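Local coordinates for putative exported protein (Bordetella parapertussis, PDB 3OCJ), which is of unknown function but has the fold of an S-adenosylmethionine-dependent methyltransferase and, in this crystal, holds a palmitic acid molecule, at residues G119-S124 against Q145-D150; T184-D189 against L217-A222; L191-L196 against L223-L228; L228-A233 against L268-Q273. One frame throughout, in Å; residues are numbered along the deposited sequence. Where two conformers were deposited one is given.

Contact 1. Residues G119-S124 against Q145-D150; sequences GCVVAS and QLVGID
Q145 opens the parallel pairing by giving its N-H to C120 O (2.9 Å), and its own carbonyl accepts V122 N, 171° at the hydrogen. Its side chain runs extended beyond CG and passes V121 obliquely, so that OE1 lies 3.8 Å from V121 CG2 at the exposed start of the ladder. L146 points to the other face of the sheet together with V122. CG of L146 stands beside its backbone N (chi1 -56°), which brings branch CD2 back to 4.1 Å from V122 CB. V147 returns to the face of V121 and A123 and spans both. Its CG2 meets V121 CG1 at 4.0 Å, CB faces A123 CB at 4.2 Å, its N-H goes to V122 O, and its carbonyl receives S124 N. G148 lies level with S124 and adds backbone alone. I149 N closes the ladder on S124 O at 3.0 Å, while S124 OG turns to E132 instead. These are the first two strands of the Rossmann-like methyltransferase sheet, joined by a beta-alpha-beta crossover through helix 131-134. L133 of that helix packs on V122, S124 and L146. On the opposite face Y188 of strand 188-192 touches V121, A123, V147 and I149, and beyond the last bond D150 packs against helix 153-163.

Contact 2. Residues T184-D189 against L217-A222; sequences TREGYD and LKPGGA
K218 lays its side chain along 184-189, and its backbone N-H bonds to Y188 O (2.8 Å, 171° at the hydrogen), beside the parallel bridge of Y188 with L217. Its aliphatic chain leaves beside the backbone N, so CG lies 3.6 Å from E186 O and CD 3.4 Å from D189 OD1. A bend at the last torsion (chi4 64°) then brings NZ to 2.8 Å from G187 O. K218 NZ is 4.6 Å from D189 OD2, beyond a salt bridge, and that oxygen accepts V121 N. The E186 side chain, extended beyond CG, crosses the P219 ring at about a right angle on the exposed side, E186 CD 3.7 Å from P219 CD. On the buried side L217 CD2 sits over the outer end of the Y188 carbonyl, 3.4 Å from Y188 O. Within 184-189, T184 OG1 donates to Y188 OH. The type II turn K218 to G221 brings the chain back, and A222 N reaches D189 O at 3.1 Å. L217 follows directly on helix 203-216, whose A216 packs on Y188 and T184. The contact joins the start of strand 188-192 to the turn leading into strand 221-226, with strand 121-124 on the far side of Y188.

Contact 3. Residues L191-L196 against L223-L228; sequences LTSNGL and LVTSFL
N194 and S226 meet through their side chains where the two parallel strands run out. From CB of N194, 4.1 Å from S226 OG, the chain goes to CG anti to the backbone N (chi1 178°). CG, 3.7 Å from S226 OG, carries ND2, which gives a hydrogen to S226 OG at 2.6 Å, with the hydroxyl oxygen only 6° out of the amide plane. A water bridges that same hydroxyl to G195 N, and N194 also touches the bound palmitic acid. Strands 188-192 and 221-226 are neighbours in the Rossmann-like sheet of the methyltransferase fold, linked by a crossover through helix 203-216, and this contact takes in their C-terminal ends. Backbone bonds from V224 N to L191 O and from S193 N to V224 O hold the paired part. Beyond it the hydroxyl of T225 takes over: OG1 donates to S193 O (2.7 Å) from above the carbonyl plane, 40° out of it. A second water donates to both T225 OG1 and S193 OG, the latter also bonded to V125 O. Nearer the start of the strands, L191 and L223 lie side by side and point the same way, L191 CD2 3.5 Å from L223 CD1, and both touch F213 of helix 203-216.

Contact 4. Residues L228-A233 against L268-Q273; sequences LTPPPA and LRTHAQ
L268 and P230 pack together beside a capping box at the start of helix 271-280, where T270 is the N-cap: Q273 N bonds to T270 OG1 and T270 N to Q273 OE1. One backbone bond crosses the contact, R269 N to L228 O (2.9 Å). Close packing surrounds it. CG of L268 stands beside its backbone N (chi1 -50°), and from this fork the two methyls part: CD2 rests on L228 CB at 3.6 Å and CD1 on P231 CD at 3.8 Å, while L268 CB lies over P230 N. The P230 ring crosses the T270 side chain at about a right angle, P230 CG 3.7 Å from T270 CG2. R269 turns its side chain away from this packing, to a salt bridge with D203 and the carbonyls of E200 and N197. T229 OG1 likewise bonds outside, to R294 O. Toward solvent the fit slackens: P231 touches L268 alone, P232 and A233 run on exposed without meeting the other segment, and Q273 turns NE2 to a bound glycerol. H271 takes little part in this contact, T229 CG2 approaching its ring obliquely at 4.4 Å from H271 CE1; the ring packs edge-to-face with F227 and F288, and NE2 bonds to D290. On the buried side R269 O lies 3.4 Å from P230 CD.

How the contacts relate
Contacts 1, 2 and 3 belong to one mixed sheet in which strands 145-150, 121-124, 188-192 and 221-226 follow in that order. Contact 1 comes first along the chain and joins contact 2, centres about 11 Å away, and contact 3, about 14 Å away, through the pairing of strands 121-124 and 188-192. Contacts 2 and 3 alternate in sequence and lie on the same strand pair, one at each end, about 16 Å apart between centres. Contact 4 continues from contact 3 through the shared L228 and leaves the sheet. Contacts 3 and 4 lie beside the palmitic acid, near the C-terminal strand ends where relatives usually bind their cofactor; contact 2 is at the opposite, N-terminal ends.

Contact 1. Residues G119-S124 against Q145-D150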
# COMPACT_ATOMS: atom_id res chain seq x y z
N GLY A 119 18.09 -11.18 -17.24
CA GLY A 119 17.10 -11.46 -18.27
C GLY A 119 15.69 -11.72 -17.78
O GLY A 119 14.80 -12.02 -18.58
N CYS A 120 15.45 -11.61 -16.48
CA CYS A 120 14.11 -11.91 -15.99
C CYS A 120 13.12 -10.80 -16.32
O CYS A 120 13.50 -9.64 -16.52
CB CYS A 120 14.11 -12.22 -14.49
SG CYS A 120 14.39 -10.82 -13.41
N VAL A 121 11.86 -11.19 -16.41
CA VAL A 121 10.78 -10.26 -16.65
C VAL A 121 10.04 -10.06 -15.33
O VAL A 121 9.52 -11.01 -14.74
CB VAL A 121 9.81 -10.77 -17.72
CG1 VAL A 121 8.69 -9.77 -17.93
CG2 VAL A 121 10.56 -11.00 -19.04
N VAL A 122 10.04 -8.82 -14.84
CA VAL A 122 9.43 -8.52 -13.54
C VAL A 122 8.26 -7.58 -13.76
O VAL A 122 8.39 -6.52 -14.39
CB VAL A 122 10.44 -7.83 -12.61
CG1 VAL A 122 9.84 -7.65 -11.22
CG2 VAL A 122 11.73 -8.63 -12.54
N ALA A 123 7.10 -7.94 -13.23
CA ALA A 123 5.91 -7.10 -13.35
C ALA A 123 5.49 -6.54 -12.00
O ALA A 123 5.66 -7.20 -10.98
CB ALA A 123 4.76 -7.91 -13.94
N SER A 124 4.94 -5.33 -12.00
CA SER A 124 4.33 -4.78 -10.80
C SER A 124 2.87 -4.42 -11.13
O SER A 124 2.61 -3.75 -12.13
CB SER A 124 5.09 -3.54 -10.33
OG SER A 124 4.48 -2.98 -9.17
N GLN A 145 13.76 -7.06 -17.84
CA GLN A 145 12.68 -6.27 -18.40
C GLN A 145 11.67 -5.99 -17.32
O GLN A 145 11.32 -6.88 -16.55
CB GLN A 145 12.01 -7.01 -19.55
CG GLN A 145 12.96 -7.38 -20.67
CD GLN A 145 12.32 -8.30 -21.69
OE1 GLN A 145 11.09 -8.37 -21.78
NE2 GLN A 145 13.14 -9.00 -22.46
N LEU A 146 11.23 -4.74 -17.25
CA LEU A 146 10.24 -4.33 -16.26
C LEU A 146 8.89 -4.05 -16.91
O LEU A 146 8.81 -3.40 -17.95
CB LEU A 146 10.70 -3.08 -15.51
CG LEU A 146 12.05 -3.15 -14.79
CD1 LEU A 146 12.40 -1.82 -14.15
CD2 LEU A 146 12.08 -4.27 -13.75
N VAL A 147 7.83 -4.52 -16.26
CA VAL A 147 6.48 -4.33 -16.79
C VAL A 147 5.63 -3.70 -15.69
O VAL A 147 5.59 -4.19 -14.57
CB VAL A 147 5.86 -5.66 -17.25
CG1 VAL A 147 4.44 -5.44 -17.79
CG2 VAL A 147 6.73 -6.32 -18.31
N GLY A 148 4.96 -2.60 -16.01
CA GLY A 148 4.08 -1.97 -15.04
C GLY A 148 2.65 -1.97 -15.55
O GLY A 148 2.40 -1.57 -16.68
N ILE A 149 1.72 -2.40 -14.71
CA ILE A 149 0.31 -2.38 -15.09
C ILE A 149 -0.43 -1.55 -14.05
O ILE A 149 -0.27 -1.75 -12.85
CB ILE A 149 -0.28 -3.81 -15.12
CG1 ILE A 149 0.52 -4.68 -16.10
CG2 ILE A 149 -1.76 -3.79 -15.49
CD1 ILE A 149 -0.05 -6.07 -16.29
N ASP A 150 -1.22 -0.59 -14.50
CA ASP A 150 -2.00 0.22 -13.57
C ASP A 150 -3.21 0.75 -14.32
O ASP A 150 -3.15 0.97 -15.52
CB ASP A 150 -1.16 1.37 -13.00
CG ASP A 150 -1.66 1.86 -11.65
OD1 ASP A 150 -2.82 2.29 -11.56
OD2 ASP A 150 -0.88 1.83 -10.67

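Contact 2. Residues T184-D189 against L217-A222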
# COMPACT_ATOMS: atom_id res chain seq x y z
N THR A 184 -2.77 -12.02 -18.45
CA THR A 184 -1.48 -12.47 -18.97
C THR A 184 -1.28 -13.95 -18.68
O THR A 184 -1.57 -14.41 -17.59
CB THR A 184 -0.32 -11.69 -18.32
OG1 THR A 184 -0.52 -10.28 -18.50
CG2 THR A 184 1.03 -12.11 -18.91
N ARG A 185 -0.76 -14.69 -19.67
CA ARG A 185 -0.46 -16.10 -19.47
C ARG A 185 1.04 -16.35 -19.51
O ARG A 185 1.67 -16.18 -20.56
CB ARG A 185 -1.15 -16.96 -20.53
CG ARG A 185 -2.61 -17.26 -20.22
CD ARG A 185 -3.51 -16.13 -20.66
NE ARG A 185 -4.80 -16.16 -19.97
CZ ARG A 185 -5.79 -16.99 -20.27
NH1 ARG A 185 -6.93 -16.95 -19.59
NH2 ARG A 185 -5.64 -17.88 -21.25
N GLU A 186 1.61 -16.73 -18.38
CA GLU A 186 3.02 -17.09 -18.30
C GLU A 186 3.93 -16.04 -18.96
O GLU A 186 4.77 -16.37 -19.80
CB GLU A 186 3.26 -18.48 -18.91
CG GLU A 186 2.50 -19.59 -18.20
CD GLU A 186 2.87 -20.98 -18.71
OE1 GLU A 186 3.66 -21.08 -19.68
OE2 GLU A 186 2.37 -21.97 -18.15
N GLY A 187 3.75 -14.78 -18.56
CA GLY A 187 4.54 -13.70 -19.10
C GLY A 187 5.65 -13.21 -18.19
O GLY A 187 6.60 -12.58 -18.66
N TYR A 188 5.55 -13.49 -16.89
CA TYR A 188 6.47 -12.88 -15.94
C TYR A 188 7.21 -13.90 -15.07
O TYR A 188 6.63 -14.90 -14.65
CB TYR A 188 5.74 -11.89 -15.01
CG TYR A 188 4.70 -11.04 -15.71
CD1 TYR A 188 5.03 -10.30 -16.84
CD2 TYR A 188 3.40 -10.96 -15.22
CE1 TYR A 188 4.08 -9.53 -17.48
CE2 TYR A 188 2.45 -10.19 -15.85
CZ TYR A 188 2.79 -9.48 -16.97
OH TYR A 188 1.83 -8.71 -17.59
N ASP A 189 8.47 -13.61 -14.77
CA ASP A 189 9.22 -14.43 -13.84
C ASP A 189 8.93 -14.06 -12.39
O ASP A 189 8.97 -14.90 -11.49
CB ASP A 189 10.71 -14.27 -14.11
CG ASP A 189 11.10 -14.78 -15.47
OD1 ASP A 189 11.08 -16.02 -15.66
OD2 ASP A 189 11.38 -13.95 -16.35
N LEU A 217 2.27 -15.76 -14.06
CA LEU A 217 3.65 -16.16 -13.81
C LEU A 217 4.08 -17.33 -14.68
O LEU A 217 3.28 -18.21 -15.00
CB LEU A 217 3.85 -16.52 -12.33
CG LEU A 217 3.88 -15.31 -11.40
CD1 LEU A 217 3.71 -15.75 -9.95
CD2 LEU A 217 5.18 -14.53 -11.58
N LYS A 218 5.34 -17.33 -15.08
CA LYS A 218 5.94 -18.50 -15.69
C LYS A 218 6.08 -19.56 -14.60
O LYS A 218 6.23 -19.22 -13.43
CB LYS A 218 7.31 -18.16 -16.25
CG LYS A 218 7.28 -17.14 -17.38
CD LYS A 218 8.68 -16.89 -17.92
CE LYS A 218 8.65 -16.28 -19.31
NZ LYS A 218 8.02 -14.93 -19.32
N PRO A 219 6.04 -20.85 -14.98
CA PRO A 219 6.28 -21.91 -14.01
C PRO A 219 7.63 -21.68 -13.33
O PRO A 219 8.59 -21.35 -14.03
CB PRO A 219 6.31 -23.18 -14.87
CG PRO A 219 5.47 -22.84 -16.06
CD PRO A 219 5.70 -21.37 -16.32
N GLY A 220 7.69 -21.85 -12.01
CA GLY A 220 8.89 -21.57 -11.25
C GLY A 220 9.01 -20.11 -10.81
O GLY A 220 9.92 -19.76 -10.07
N GLY A 221 8.08 -19.27 -11.25
CA GLY A 221 8.10 -17.86 -10.89
C GLY A 221 7.64 -17.59 -9.47
O GLY A 221 7.28 -18.51 -8.73
N ALA A 222 7.69 -16.32 -9.07
CA ALA A 222 7.30 -15.96 -7.71
C ALA A 222 6.48 -14.69 -7.66
O ALA A 222 6.66 -13.79 -8.48
CB ALA A 222 8.54 -15.81 -6.82

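Contact 3. Residues L191-L196 against L223-L228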
# COMPACT_ATOMS: atom_id res chain seq x y z
N LEU A 191 6.38 -11.23 -10.00
CA LEU A 191 5.29 -10.26 -9.99
C LEU A 191 5.17 -9.71 -8.58
O LEU A 191 5.16 -10.48 -7.61
CB LEU A 191 3.97 -10.91 -10.44
CG LEU A 191 2.78 -9.95 -10.67
CD1 LEU A 191 1.78 -10.47 -11.70
CD2 LEU A 191 2.06 -9.60 -9.37
N THR A 192 5.14 -8.40 -8.45
CA THR A 192 4.94 -7.77 -7.16
C THR A 192 3.62 -6.97 -7.14
O THR A 192 3.24 -6.35 -8.14
CB THR A 192 6.15 -6.91 -6.78
OG1 THR A 192 5.97 -6.36 -5.47
CG2 THR A 192 6.36 -5.79 -7.80
N SER A 193 2.93 -7.02 -6.00
CA SER A 193 1.65 -6.35 -5.85
C SER A 193 1.48 -5.82 -4.43
O SER A 193 1.62 -6.56 -3.46
CB SER A 193 0.50 -7.33 -6.16
OG SER A 193 -0.76 -6.67 -6.05
N ASN A 194 1.16 -4.53 -4.34
CA ASN A 194 0.83 -3.92 -3.05
C ASN A 194 -0.33 -2.96 -3.24
O ASN A 194 -0.36 -2.21 -4.21
CB ASN A 194 2.05 -3.18 -2.50
CG ASN A 194 1.77 -2.48 -1.18
OD1 ASN A 194 1.74 -1.24 -1.11
ND2 ASN A 194 1.56 -3.25 -0.14
N GLY A 195 -1.28 -2.99 -2.31
CA GLY A 195 -2.33 -1.98 -2.25
C GLY A 195 -3.62 -2.26 -3.00
O GLY A 195 -4.38 -1.34 -3.30
N LEU A 196 -3.90 -3.53 -3.30
CA LEU A 196 -5.17 -3.89 -3.91
C LEU A 196 -6.03 -4.72 -2.97
O LEU A 196 -7.18 -4.40 -2.69
CB LEU A 196 -4.98 -4.68 -5.20
CG LEU A 196 -4.62 -3.92 -6.47
CD1 LEU A 196 -4.53 -4.91 -7.62
CD2 LEU A 196 -5.67 -2.85 -6.74
N LEU A 223 5.59 -14.65 -6.67
CA LEU A 223 4.78 -13.49 -6.34
C LEU A 223 5.29 -12.88 -5.04
O LEU A 223 5.53 -13.60 -4.08
CB LEU A 223 3.32 -13.91 -6.14
CG LEU A 223 2.37 -12.87 -5.55
CD1 LEU A 223 2.13 -11.70 -6.51
CD2 LEU A 223 1.06 -13.56 -5.19
N VAL A 224 5.44 -11.56 -5.02
CA VAL A 224 5.74 -10.84 -3.79
C VAL A 224 4.56 -9.91 -3.52
O VAL A 224 4.29 -8.99 -4.29
CB VAL A 224 7.03 -10.01 -3.91
CG1 VAL A 224 7.28 -9.20 -2.63
CG2 VAL A 224 8.22 -10.92 -4.22
N THR A 225 3.82 -10.17 -2.45
CA THR A 225 2.71 -9.29 -2.13
C THR A 225 2.65 -9.05 -0.62
O THR A 225 3.62 -9.32 0.09
CB THR A 225 1.37 -9.78 -2.75
OG1 THR A 225 0.36 -8.77 -2.64
CG2 THR A 225 0.88 -11.08 -2.13
N SER A 226 1.54 -8.50 -0.14
CA SER A 226 1.45 -8.02 1.23
C SER A 226 0.00 -8.01 1.67
O SER A 226 -0.91 -8.12 0.85
CB SER A 226 1.98 -6.60 1.32
OG SER A 226 1.18 -5.76 0.50
N PHE A 227 -0.22 -7.86 2.96
CA PHE A 227 -1.58 -7.73 3.46
C PHE A 227 -1.56 -7.07 4.82
O PHE A 227 -0.63 -7.29 5.60
CB PHE A 227 -2.27 -9.11 3.53
CG PHE A 227 -1.50 -10.14 4.32
CD1 PHE A 227 -1.91 -10.49 5.59
CD2 PHE A 227 -0.37 -10.73 3.78
CE1 PHE A 227 -1.20 -11.45 6.31
CE2 PHE A 227 0.34 -11.68 4.50
CZ PHE A 227 -0.07 -12.03 5.76
N LEU A 228 -2.56 -6.24 5.11
CA LEU A 228 -2.76 -5.72 6.45
C LEU A 228 -3.50 -6.73 7.31
O LEU A 228 -4.45 -7.38 6.85
CB LEU A 228 -3.56 -4.42 6.41
CG LEU A 228 -2.83 -3.20 5.86
CD1 LEU A 228 -3.85 -2.09 5.53
CD2 LEU A 228 -1.81 -2.68 6.87
O HOH W 1 -2.05 -8.39 -4.11
O HOH W 2 -1.33 -5.35 -0.67

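Contact 4. Residues L228-A233 against L268-Q273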
# COMPACT_ATOMS: atom_id res chain seq x y z
N LEU A 228 -2.56 -6.24 5.11
CA LEU A 228 -2.76 -5.72 6.45
C LEU A 228 -3.50 -6.73 7.31
O LEU A 228 -4.45 -7.38 6.85
CB LEU A 228 -3.56 -4.42 6.41
CG LEU A 228 -2.83 -3.20 5.86
CD1 LEU A 228 -3.85 -2.09 5.53
CD2 LEU A 228 -1.81 -2.68 6.87
N THR A 229 -3.05 -6.89 8.56
CA THR A 229 -3.60 -7.88 9.48
C THR A 229 -4.59 -7.25 10.47
O THR A 229 -4.52 -6.04 10.75
CB THR A 229 -2.48 -8.49 10.31
OG1 THR A 229 -1.78 -7.40 10.92
CG2 THR A 229 -1.52 -9.28 9.40
N PRO A 230 -5.52 -8.06 11.00
CA PRO A 230 -6.50 -7.54 11.96
C PRO A 230 -5.88 -7.37 13.34
O PRO A 230 -5.05 -8.19 13.73
CB PRO A 230 -7.55 -8.66 11.99
CG PRO A 230 -6.73 -9.91 11.74
CD PRO A 230 -5.77 -9.47 10.66
N PRO A 231 -6.30 -6.33 14.07
CA PRO A 231 -5.82 -6.14 15.44
C PRO A 231 -6.52 -7.10 16.41
O PRO A 231 -7.49 -7.77 16.03
CB PRO A 231 -6.24 -4.70 15.75
CG PRO A 231 -7.51 -4.53 14.95
CD PRO A 231 -7.23 -5.27 13.65
N PRO A 232 -6.03 -7.17 17.64
CA PRO A 232 -6.60 -8.11 18.60
C PRO A 232 -8.10 -7.92 18.85
O PRO A 232 -8.79 -8.92 19.03
CB PRO A 232 -5.78 -7.87 19.87
CG PRO A 232 -4.46 -7.39 19.35
CD PRO A 232 -4.80 -6.53 18.16
N ALA A 233 -8.61 -6.69 18.83
CA ALA A 233 -10.04 -6.52 19.08
C ALA A 233 -10.87 -7.23 18.01
O ALA A 233 -11.96 -7.75 18.29
CB ALA A 233 -10.41 -5.05 19.14
N LEU A 268 -8.92 -6.55 6.33
CA LEU A 268 -7.80 -7.06 7.12
C LEU A 268 -7.87 -8.58 7.16
O LEU A 268 -8.96 -9.14 7.32
CB LEU A 268 -7.85 -6.47 8.54
CG LEU A 268 -8.00 -4.93 8.59
CD1 LEU A 268 -8.07 -4.43 10.04
CD2 LEU A 268 -6.87 -4.25 7.83
N ARG A 269 -6.72 -9.23 7.03
CA ARG A 269 -6.67 -10.69 6.92
C ARG A 269 -5.47 -11.23 7.68
O ARG A 269 -4.43 -10.57 7.79
CB ARG A 269 -6.58 -11.10 5.45
CG ARG A 269 -7.87 -10.84 4.67
CD ARG A 269 -7.85 -11.42 3.25
NE ARG A 269 -9.17 -11.17 2.65
CZ ARG A 269 -9.50 -10.07 1.98
NH1 ARG A 269 -8.59 -9.14 1.70
NH2 ARG A 269 -10.76 -9.93 1.56
N THR A 270 -5.63 -12.43 8.22
CA THR A 270 -4.54 -13.07 8.94
C THR A 270 -3.57 -13.78 7.98
O THR A 270 -3.86 -13.94 6.78
CB THR A 270 -5.07 -14.12 9.91
OG1 THR A 270 -5.73 -15.14 9.16
CG2 THR A 270 -6.05 -13.50 10.92
N HIS A 271 -2.44 -14.22 8.53
CA HIS A 271 -1.49 -15.03 7.78
C HIS A 271 -2.17 -16.31 7.29
O HIS A 271 -2.01 -16.69 6.14
CB HIS A 271 -0.30 -15.44 8.68
CG HIS A 271 0.63 -14.31 9.01
ND1 HIS A 271 0.37 -13.37 9.98
CD2 HIS A 271 1.86 -14.01 8.52
CE1 HIS A 271 1.39 -12.53 10.07
NE2 HIS A 271 2.30 -12.90 9.19
N ALA A 272 -2.93 -16.95 8.16
CA ALA A 272 -3.60 -18.19 7.78
C ALA A 272 -4.63 -17.97 6.68
O ALA A 272 -4.74 -18.78 5.76
CB ALA A 272 -4.26 -18.84 9.01
N GLN A 273 -5.38 -16.87 6.75
CA GLN A 273 -6.35 -16.57 5.70
C GLN A 273 -5.63 -16.34 4.38
O GLN A 273 -6.04 -16.87 3.34
CB GLN A 273 -7.21 -15.36 6.07
CG GLN A 273 -8.22 -15.64 7.18
CD GLN A 273 -8.99 -14.40 7.58
OE1 GLN A 273 -8.42 -13.34 7.77
NE2 GLN A 273 -10.30 -14.55 7.70